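Long-range contacts in leucine aminopeptidase 1, chloroplastic (Solanum lycopersicum, PDB 5D8N), which removes N-terminal amino acids, preferably leucine, from peptides as a magnesium-dependent homohexameric aminopeptidase, and takes part in wound signalling and insect defence: residues A[44-49]-A[105-110]; A[273-278]-A[355-360]; A[282-287]-A[347-352]. The protein carries 1 engineered substitution. All coordinates share one frame; numbering follows the deposited sequence. Where two conformers were deposited one is given.

Contact 1 (A[44-49]-A[105-110]); sequences GDLLAI and RITLVG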
loop_
_atom_site.group_PDB
_atom_site.type_symbol
_atom_site.label_atom_id
_atom_site.label_comp_id
_atom_site.label_asym_id
_atom_site.label_seq_id
_atom_site.Cartn_x
_atom_site.Cartn_y
_atom_site.Cartn_z
ATOM N N GLY A 44 -35.893 -5.456 -47.738
ATOM C CA GLY A 44 -35.648 -4.400 -46.760
ATOM C C GLY A 44 -34.152 -4.188 -46.627
ATOM O O GLY A 44 -33.390 -4.659 -47.469
ATOM N N ASP A 45 -33.721 -3.547 -45.544
ATOM C CA ASP A 45 -32.360 -3.049 -45.475
ATOM C C ASP A 45 -31.338 -4.119 -45.083
ATOM O O ASP A 45 -30.180 -4.056 -45.475
ATOM C CB ASP A 45 -32.269 -1.886 -44.500
ATOM C CG ASP A 45 -33.178 -0.743 -44.874
ATOM O OD1 ASP A 45 -33.437 -0.569 -46.079
ATOM O OD2 ASP A 45 -33.665 -0.036 -43.967
ATOM N N LEU A 46 -31.750 -5.058 -44.252
ATOM C CA LEU A 46 -30.835 -6.021 -43.690
ATOM C C LEU A 46 -31.564 -7.281 -43.276
ATOM O O LEU A 46 -32.501 -7.246 -42.481
ATOM C CB LEU A 46 -30.131 -5.429 -42.473
ATOM C CG LEU A 46 -29.277 -6.423 -41.673
ATOM C CD1 LEU A 46 -28.012 -6.812 -42.424
ATOM C CD2 LEU A 46 -28.933 -5.767 -40.350
ATOM N N LEU A 47 -31.036 -8.399 -43.738
ATOM C CA LEU A 47 -31.488 -9.715 -43.332
ATOM C C LEU A 47 -30.358 -10.359 -42.536
ATOM O O LEU A 47 -29.265 -10.607 -43.059
ATOM C CB LEU A 47 -31.778 -10.555 -44.585
ATOM C CG LEU A 47 -32.085 -12.036 -44.341
ATOM C CD1 LEU A 47 -33.333 -12.226 -43.485
ATOM C CD2 LEU A 47 -32.254 -12.751 -45.670
ATOM N N ALA A 48 -30.672 -10.731 -41.305
ATOM C CA ALA A 48 -29.730 -11.449 -40.459
ATOM C C ALA A 48 -30.172 -12.891 -40.301
ATOM O O ALA A 48 -31.319 -13.160 -39.927
ATOM C CB ALA A 48 -29.662 -10.792 -39.079
ATOM N N ILE A 49 -29.242 -13.804 -40.533
ATOM C CA ILE A 49 -29.524 -15.227 -40.453
ATOM C C ILE A 49 -28.619 -15.928 -39.451
ATOM O O ILE A 49 -27.388 -15.839 -39.517
ATOM C CB ILE A 49 -29.290 -15.887 -41.816
ATOM C CG1 ILE A 49 -30.282 -15.295 -42.813
ATOM C CG2 ILE A 49 -29.484 -17.401 -41.705
ATOM C CD1 ILE A 49 -29.813 -15.448 -44.245
ATOM N N ARG A 105 -28.791 -6.323 -48.031
ATOM C CA ARG A 105 -27.652 -6.650 -47.191
ATOM C C ARG A 105 -27.985 -7.909 -46.403
ATOM O O ARG A 105 -29.049 -7.996 -45.796
ATOM C CB ARG A 105 -27.368 -5.460 -46.279
ATOM C CG ARG A 105 -26.082 -5.563 -45.501
ATOM C CD ARG A 105 -25.948 -4.404 -44.532
ATOM N NE ARG A 105 -25.486 -3.179 -45.181
ATOM C CZ ARG A 105 -24.216 -2.802 -45.276
ATOM N NH1 ARG A 105 -23.241 -3.584 -44.845
ATOM N NH2 ARG A 105 -23.918 -1.595 -45.728
ATOM N N ILE A 106 -27.036 -8.830 -46.343
ATOM C CA ILE A 106 -27.180 -10.009 -45.523
ATOM C C ILE A 106 -26.078 -10.077 -44.478
ATOM O O ILE A 106 -24.920 -9.793 -44.770
ATOM C CB ILE A 106 -27.160 -11.287 -46.375
ATOM C CG1 ILE A 106 -28.488 -11.371 -47.120
ATOM C CG2 ILE A 106 -27.039 -12.526 -45.494
ATOM C CD1 ILE A 106 -28.601 -12.505 -48.125
ATOM N N THR A 107 -26.429 -10.448 -43.250
ATOM C CA THR A 107 -25.414 -10.864 -42.285
ATOM C C THR A 107 -25.694 -12.269 -41.765
ATOM O O THR A 107 -26.812 -12.572 -41.340
ATOM C CB THR A 107 -25.253 -9.875 -41.112
ATOM O OG1 THR A 107 -24.159 -10.279 -40.270
ATOM C CG2 THR A 107 -26.534 -9.768 -40.301
ATOM N N LEU A 108 -24.681 -13.129 -41.852
ATOM C CA LEU A 108 -24.737 -14.446 -41.224
ATOM C C LEU A 108 -24.114 -14.353 -39.847
ATOM O O LEU A 108 -23.065 -13.750 -39.677
ATOM C CB LEU A 108 -23.945 -15.461 -42.043
ATOM C CG LEU A 108 -24.296 -15.546 -43.535
ATOM C CD1 LEU A 108 -23.472 -16.675 -44.124
ATOM C CD2 LEU A 108 -25.784 -15.807 -43.737
ATOM N N VAL A 109 -24.785 -14.918 -38.855
ATOM C CA VAL A 109 -24.346 -14.845 -37.469
ATOM C C VAL A 109 -24.160 -16.246 -36.934
ATOM O O VAL A 109 -25.084 -17.066 -36.992
ATOM C CB VAL A 109 -25.408 -14.143 -36.603
ATOM C CG1 VAL A 109 -24.963 -14.107 -35.155
ATOM C CG2 VAL A 109 -25.640 -12.727 -37.116
ATOM N N GLY A 110 -22.975 -16.516 -36.397
ATOM C CA GLY A 110 -22.635 -17.858 -35.939
ATOM C C GLY A 110 -23.315 -18.173 -34.631
ATOM O O GLY A 110 -23.285 -17.367 -33.720
HETATM O O HOH W 1 -28.076 -1.701 -46.054
#

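Contact 2 (A[273-278]-A[355-360]); sequences TENPPY and ACENMI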
loop_
_atom_site.group_PDB
_atom_site.type_symbol
_atom_site.label_atom_id
_atom_site.label_comp_id
_atom_site.label_asym_id
_atom_site.label_seq_id
_atom_site.Cartn_x
_atom_site.Cartn_y
_atom_site.Cartn_z
ATOM N N THR A 273 -27.972 15.527 3.951
ATOM C CA THR A 273 -29.035 16.471 4.293
ATOM C C THR A 273 -29.596 17.179 3.055
ATOM O O THR A 273 -30.704 17.706 3.085
ATOM C CB THR A 273 -28.515 17.535 5.269
ATOM O OG1 THR A 273 -27.386 18.198 4.686
ATOM C CG2 THR A 273 -28.114 16.890 6.620
ATOM N N GLU A 274 -28.841 17.214 1.968
ATOM C CA GLU A 274 -29.263 17.982 0.802
ATOM C C GLU A 274 -30.210 17.154 -0.076
ATOM O O GLU A 274 -31.056 17.709 -0.770
ATOM C CB GLU A 274 -28.050 18.417 -0.006
ATOM C CG GLU A 274 -28.367 19.376 -1.146
ATOM C CD GLU A 274 -28.871 20.749 -0.693
ATOM O OE1 GLU A 274 -28.986 21.025 0.528
ATOM O OE2 GLU A 274 -29.195 21.566 -1.583
ATOM N N ASN A 275 -29.970 15.847 -0.139
ATOM C CA ASN A 275 -30.828 14.918 -0.877
ATOM C C ASN A 275 -31.464 13.913 0.089
ATOM O O ASN A 275 -30.954 12.812 0.307
ATOM C CB ASN A 275 -30.024 14.161 -1.950
ATOM C CG ASN A 275 -29.463 15.077 -3.018
ATOM O OD1 ASN A 275 -28.273 15.039 -3.331
ATOM N ND2 ASN A 275 -30.320 15.871 -3.621
ATOM N N PRO A 276 -32.606 14.289 0.670
ATOM C CA PRO A 276 -33.265 13.455 1.677
ATOM C C PRO A 276 -33.605 12.057 1.176
ATOM O O PRO A 276 -33.882 11.876 -0.013
ATOM C CB PRO A 276 -34.560 14.227 1.990
ATOM C CG PRO A 276 -34.429 15.584 1.398
ATOM C CD PRO A 276 -33.347 15.527 0.363
ATOM N N PRO A 277 -33.828 11.129 2.105
ATOM C CA PRO A 277 -34.134 9.750 1.785
ATOM C C PRO A 277 -35.629 9.478 1.655
ATOM O O PRO A 277 -36.422 10.239 2.184
ATOM C CB PRO A 277 -33.654 9.010 3.015
ATOM C CG PRO A 277 -33.906 9.962 4.120
ATOM C CD PRO A 277 -33.661 11.331 3.555
ATOM N N TYR A 278 -35.990 8.509 0.823
ATOM C CA TYR A 278 -37.373 8.140 0.610
ATOM C C TYR A 278 -37.441 6.628 0.574
ATOM O O TYR A 278 -36.696 5.960 -0.148
ATOM C CB TYR A 278 -37.922 8.719 -0.700
ATOM C CG TYR A 278 -38.083 10.217 -0.635
ATOM C CD1 TYR A 278 -39.163 10.796 0.049
ATOM C CD2 TYR A 278 -37.095 11.061 -1.111
ATOM C CE1 TYR A 278 -39.245 12.164 0.266
ATOM C CE2 TYR A 278 -37.187 12.433 -0.929
ATOM C CZ TYR A 278 -38.288 12.983 -0.297
ATOM O OH TYR A 278 -38.335 14.339 -0.069
ATOM N N ALA A 355 -34.397 4.049 -0.254
ATOM C CA ALA A 355 -33.504 4.865 -1.054
ATOM C C ALA A 355 -32.879 6.001 -0.233
ATOM O O ALA A 355 -33.528 6.660 0.580
ATOM C CB ALA A 355 -34.256 5.447 -2.235
ATOM N N CYS A 356 -31.585 6.176 -0.407
ATOM C CA CYS A 356 -30.833 7.246 0.228
ATOM C C CYS A 356 -29.498 7.373 -0.492
ATOM O O CYS A 356 -29.161 6.554 -1.339
ATOM C CB CYS A 356 -30.595 6.950 1.713
ATOM S SG CYS A 356 -29.661 5.429 2.029
ATOM N N GLU A 357 -28.754 8.426 -0.181
ATOM C CA GLU A 357 -27.360 8.494 -0.580
ATOM C C GLU A 357 -26.484 8.535 0.654
ATOM O O GLU A 357 -26.906 8.973 1.718
ATOM C CB GLU A 357 -27.068 9.647 -1.548
ATOM C CG GLU A 357 -27.327 11.035 -1.020
ATOM C CD GLU A 357 -26.889 12.146 -1.946
ATOM O OE1 GLU A 357 -26.446 11.875 -3.095
ATOM O OE2 GLU A 357 -26.784 13.280 -1.412
ATOM N N ASN A 358 -25.368 7.822 0.556
ATOM C CA ASN A 358 -24.442 7.680 1.665
ATOM C C ASN A 358 -23.312 8.702 1.528
ATOM O O ASN A 358 -22.385 8.505 0.738
ATOM C CB ASN A 358 -23.888 6.251 1.710
ATOM C CG ASN A 358 -22.867 6.066 2.824
ATOM O OD1 ASN A 358 -22.711 6.938 3.674
ATOM N ND2 ASN A 358 -22.106 4.973 2.762
ATOM N N MET A 359 -23.435 9.801 2.254
ATOM C CA MET A 359 -22.543 10.940 2.145
ATOM C C MET A 359 -21.710 11.151 3.425
ATOM O O MET A 359 -21.784 10.381 4.383
ATOM C CB MET A 359 -23.363 12.205 1.874
ATOM C CG MET A 359 -24.143 12.182 0.574
ATOM S SD MET A 359 -23.106 12.271 -0.900
ATOM C CE MET A 359 -23.060 14.031 -1.190
ATOM N N ILE A 360 -20.897 12.204 3.392
ATOM C CA ILE A 360 -20.049 12.607 4.506
ATOM C C ILE A 360 -20.348 14.050 4.898
ATOM O O ILE A 360 -20.279 14.966 4.062
ATOM C CB ILE A 360 -18.572 12.506 4.085
ATOM C CG1 ILE A 360 -18.214 11.038 3.845
ATOM C CG2 ILE A 360 -17.692 13.104 5.162
ATOM C CD1 ILE A 360 -16.921 10.845 3.090
HETATM O O HOH W 2 -26.816 15.242 0.491
HETATM O O HOH W 3 -30.546 10.243 1.221
#

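Contact 3 (A[282-287]-A[347-352]); sequences LCFKTP and VEVHFI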
loop_
_atom_site.group_PDB
_atom_site.type_symbol
_atom_site.label_atom_id
_atom_site.label_comp_id
_atom_site.label_asym_id
_atom_site.label_seq_id
_atom_site.Cartn_x
_atom_site.Cartn_y
_atom_site.Cartn_z
ATOM N N LEU A 282 -44.074 -0.048 -3.646
ATOM C CA LEU A 282 -45.076 -0.300 -4.685
ATOM C C LEU A 282 -45.710 -1.644 -4.415
ATOM O O LEU A 282 -45.054 -2.555 -3.886
ATOM C CB LEU A 282 -44.428 -0.365 -6.062
ATOM C CG LEU A 282 -43.760 0.904 -6.575
ATOM C CD1 LEU A 282 -42.955 0.607 -7.835
ATOM C CD2 LEU A 282 -44.816 1.940 -6.893
ATOM N N CYS A 283 -46.984 -1.760 -4.767
ATOM C CA CYS A 283 -47.692 -3.033 -4.684
ATOM C C CYS A 283 -48.468 -3.321 -5.960
ATOM O O CYS A 283 -49.302 -2.509 -6.380
ATOM C CB CYS A 283 -48.667 -3.042 -3.512
ATOM S SG CYS A 283 -49.419 -4.682 -3.262
ATOM N N PHE A 284 -48.159 -4.453 -6.582
ATOM C CA PHE A 284 -48.887 -4.921 -7.741
ATOM C C PHE A 284 -49.907 -5.958 -7.315
ATOM O O PHE A 284 -49.551 -6.913 -6.617
ATOM C CB PHE A 284 -47.966 -5.537 -8.805
ATOM C CG PHE A 284 -48.711 -6.314 -9.848
ATOM C CD1 PHE A 284 -49.235 -5.680 -10.940
ATOM C CD2 PHE A 284 -49.000 -7.663 -9.654
ATOM C CE1 PHE A 284 -50.019 -6.374 -11.834
ATOM C CE2 PHE A 284 -49.811 -8.359 -10.534
ATOM C CZ PHE A 284 -50.323 -7.703 -11.629
ATOM N N LYS A 285 -51.088 -5.870 -7.928
ATOM C CA LYS A 285 -52.189 -6.813 -7.702
ATOM C C LYS A 285 -53.271 -6.549 -8.758
ATOM O O LYS A 285 -53.690 -5.397 -8.865
ATOM C CB LYS A 285 -52.742 -6.416 -6.320
ATOM C CG LYS A 285 -53.834 -7.236 -5.680
ATOM C CD LYS A 285 -53.939 -6.943 -4.187
ATOM C CE LYS A 285 -54.193 -5.483 -3.801
ATOM N NZ LYS A 285 -53.019 -4.789 -3.178
ATOM N N THR A 286 -53.762 -7.546 -9.498
ATOM C CA THR A 286 -55.003 -7.344 -10.277
ATOM C C THR A 286 -56.225 -7.287 -9.339
ATOM O O THR A 286 -56.193 -7.857 -8.248
ATOM C CB THR A 286 -55.270 -8.436 -11.324
ATOM O OG1 THR A 286 -55.247 -9.710 -10.678
ATOM C CG2 THR A 286 -54.234 -8.405 -12.427
ATOM N N PRO A 287 -57.245 -6.481 -9.688
ATOM C CA PRO A 287 -58.376 -6.248 -8.772
ATOM C C PRO A 287 -59.254 -7.489 -8.504
ATOM O O PRO A 287 -60.048 -7.513 -7.569
ATOM C CB PRO A 287 -59.222 -5.202 -9.500
ATOM C CG PRO A 287 -58.338 -4.615 -10.537
ATOM C CD PRO A 287 -57.306 -5.648 -10.901
ATOM N N VAL A 347 -51.028 -13.398 -8.073
ATOM C CA VAL A 347 -49.880 -12.887 -7.307
ATOM C C VAL A 347 -50.133 -11.467 -6.809
ATOM O O VAL A 347 -50.732 -10.610 -7.474
ATOM C CB VAL A 347 -48.535 -12.888 -8.078
ATOM C CG1 VAL A 347 -48.042 -14.299 -8.365
ATOM C CG2 VAL A 347 -48.655 -12.118 -9.386
ATOM N N GLU A 348 -49.613 -11.218 -5.618
ATOM C CA GLU A 348 -49.516 -9.876 -5.083
ATOM C C GLU A 348 -48.037 -9.632 -4.847
ATOM O O GLU A 348 -47.402 -10.423 -4.161
ATOM C CB GLU A 348 -50.319 -9.754 -3.786
ATOM C CG GLU A 348 -50.187 -8.433 -3.048
ATOM C CD GLU A 348 -50.939 -8.418 -1.719
ATOM O OE1 GLU A 348 -52.133 -8.780 -1.680
ATOM O OE2 GLU A 348 -50.374 -7.974 -0.701
ATOM N N VAL A 349 -47.486 -8.586 -5.454
ATOM C CA VAL A 349 -46.039 -8.357 -5.397
ATOM C C VAL A 349 -45.742 -6.996 -4.803
ATOM O O VAL A 349 -46.172 -5.955 -5.324
ATOM C CB VAL A 349 -45.372 -8.422 -6.783
ATOM C CG1 VAL A 349 -43.861 -8.324 -6.656
ATOM C CG2 VAL A 349 -45.696 -9.734 -7.475
ATOM N N HIS A 350 -44.949 -7.012 -3.739
ATOM C CA HIS A 350 -44.489 -5.774 -3.120
ATOM C C HIS A 350 -43.070 -5.449 -3.565
ATOM O O HIS A 350 -42.199 -6.330 -3.587
ATOM C CB HIS A 350 -44.535 -5.943 -1.609
ATOM C CG HIS A 350 -45.913 -6.173 -1.090
ATOM N ND1 HIS A 350 -46.664 -5.172 -0.522
ATOM C CD2 HIS A 350 -46.673 -7.288 -1.038
ATOM C CE1 HIS A 350 -47.861 -5.638 -0.222
ATOM N NE2 HIS A 350 -47.864 -6.936 -0.459
ATOM N N PHE A 351 -42.898 -4.243 -4.092
ATOM C CA PHE A 351 -41.591 -3.774 -4.532
ATOM C C PHE A 351 -41.082 -2.724 -3.549
ATOM O O PHE A 351 -41.731 -1.695 -3.343
ATOM C CB PHE A 351 -41.665 -3.159 -5.932
ATOM C CG PHE A 351 -42.361 -3.996 -6.953
ATOM C CD1 PHE A 351 -43.753 -4.067 -6.989
ATOM C CD2 PHE A 351 -41.638 -4.758 -7.845
ATOM C CE1 PHE A 351 -44.380 -4.816 -7.969
ATOM C CE2 PHE A 351 -42.258 -5.591 -8.761
ATOM C CZ PHE A 351 -43.631 -5.624 -8.831
ATOM N N ILE A 352 -39.953 -3.002 -2.903
ATOM C CA ILE A 352 -39.493 -2.204 -1.763
ATOM C C ILE A 352 -38.047 -1.746 -1.910
ATOM O O ILE A 352 -37.179 -2.558 -2.197
ATOM C CB ILE A 352 -39.673 -3.022 -0.481
ATOM C CG1 ILE A 352 -41.163 -3.219 -0.196
ATOM C CG2 ILE A 352 -39.009 -2.334 0.694
ATOM C CD1 ILE A 352 -41.456 -4.382 0.714
HETATM O O HOH W 4 -52.654 -10.430 -9.442
#

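Contact 1 (A[44-49]-A[105-110])
Arg105 reaches across to Asp45 and Leu46, where the two segments begin to pair. Arg105 CB sits 3.2 Å from Asp45 O. The next carbon, CG, lies anti to the backbone N (chi1 -171°), which carries the chain across Leu46; Arg105 CG and Arg105 CD each come to 3.8 Å from Leu46 CD1, the aliphatic part of the arginine crossing the leucine obliquely. A bend at chi3 then turns the guanidinium group aside. Arg105 NE donates to a water in the plane of the group, 3.1 Å away, and this water in turn donates to Asp45 O. Farther out, NH1 bonds to Asn98 OD1, while NH2 forms salt bridges with Glu86 and Glu87 of a neighbouring subunit, so the long arginine joins the strand to the hexamer interface.

Beyond it the two strands run parallel, neighbours in the central sheet of the N-terminal, macro-type domain. Leu47 N donates to Arg105 O (2.9 Å) and Thr107 N to Leu47 O (2.8 Å); Ile49 repeats the pattern with Thr107 O and Val109 N. Ala48 turns its backbone bonds the other way, to strand 139-144.

Branched and long apolar residues fill one face: Ile49 and Leu108 lie side by side under helix 67-75, and Ile49 CB is 4.0 Å from Leu108 CD2. On the other face Ala48 CB meets Thr107 CG2 at 3.5 Å in the threonine conformer given here. The small alanine suits that face, where helix 119-134 comes close through Ala128, while in this same conformer Thr107 OG1 hydrogen-bonds to Val97 O on the next strand.

Contact 2 (A[273-278]-A[355-360])
The carboxylate of Glu357 and the amide of Asn275 meet at a steep angle, their planes 74° apart, with Asn275 CB 3.4 Å from Glu357 OE2. That oxygen also takes a hydrogen bond of 2.7 Å from a water held by Asn275 N, while OE1 forms a salt bridge with Arg366 of a neighbouring subunit. Glu357 reaches this position because its CG lies between the backbone N and carbonyl carbon (chi1 62°) and the chain beyond is extended. A glutamate suits the place, being long enough to serve both the loop and the subunit interface.

A second water joins the backbones, donating to Asn275 O and accepting from Glu357 N, 2.9 Å away. Pro277, which has no N-H to offer, packs its CB 3.9 Å from Cys356 CB; helix 263-269 covers both. Direct pairing begins at Tyr278 and Ala355, an antiparallel hydrogen-bonded pair: Tyr278 N donates to Ala355 O (3.1 Å) and Ala355 N to Tyr278 O (3.0 Å), both noticeably bent at 143°.

The strand continues to Asn358, whose ND2 bonds to Asp305, a binding residue for both magnesium ions of the active site: the contact thus borders the two-metal site of an M17 aminopeptidase.

Contact 3 (A[282-287]-A[347-352])
Leu282, Cys283 and Phe284 pair with Phe351, His350 and Val349 in the antiparallel ladder between strands 278-284 and 347-358. Leu282 and Phe351 exchange two backbone bonds, as do Phe284 and Val349; Phe351 N to Leu282 O is 2.7 Å.

On the polar face Cys283 SG lies over the His350 ring, 3.9 Å from its centroid and displaced toward the rim, a sulfur-aromatic contact. The sulfur is put there by its anti position to the backbone N (chi1 -173°). Two residues apart on one strand, Glu348 and His350 share this face, and His350 NE2 donates to the anti lone pair of Glu348 OE2 at 2.7 Å, the oxygen lying 19° out of the plane of the His350 ring. ND1 bonds to His281, so both ring nitrogens have partners. Lys285 runs alongside the glutamate, its CD 3.6 Å from Glu348 OE1, but Lys285 NZ stays 4.4 Å from Glu348 OE1, too long for a salt bridge. Were Glu348 an alanine, His350 NE2 would probably lose its acceptor and Lys285 this neighbouring carboxylate.

The other face is apolar. Phe284 CB comes to the edge of the Phe351 ring, 3.8 Å from Phe351 CE1, and Leu282 CB lies 3.9 Å from Phe351 CD1. Aromatic bulk suits Phe351, which fills the layer beneath helix 327-342 through Val332, Ala336 and Leu339. The ladder belongs to the antiparallel side of the catalytic domain's mixed sheet, where 247-252, 278-284 and 347-358 alternate in direction.

From the N terminus, contact 1 comes first: it closes a loop holding helices 67-75 and 79-86 and strand 96-101, within the N-terminal domain. The chain then passes into the catalytic domain, where contact 2 opens at 273-278, in the loop that leads into strand 278-284. Contact 3 opens at 282-287, near that strand's end, and closes first, at 347-352; contact 2 closes at 355-360, so contact 3 is nested inside it. Strand 293-305 and helix 327-342 lie in the shared loop. Contacts 2 and 3 thus join the same two strands, their centres about 26 Å apart, while contact 1 lies across the chain's centre, about 49 Å from contact 2 between centres.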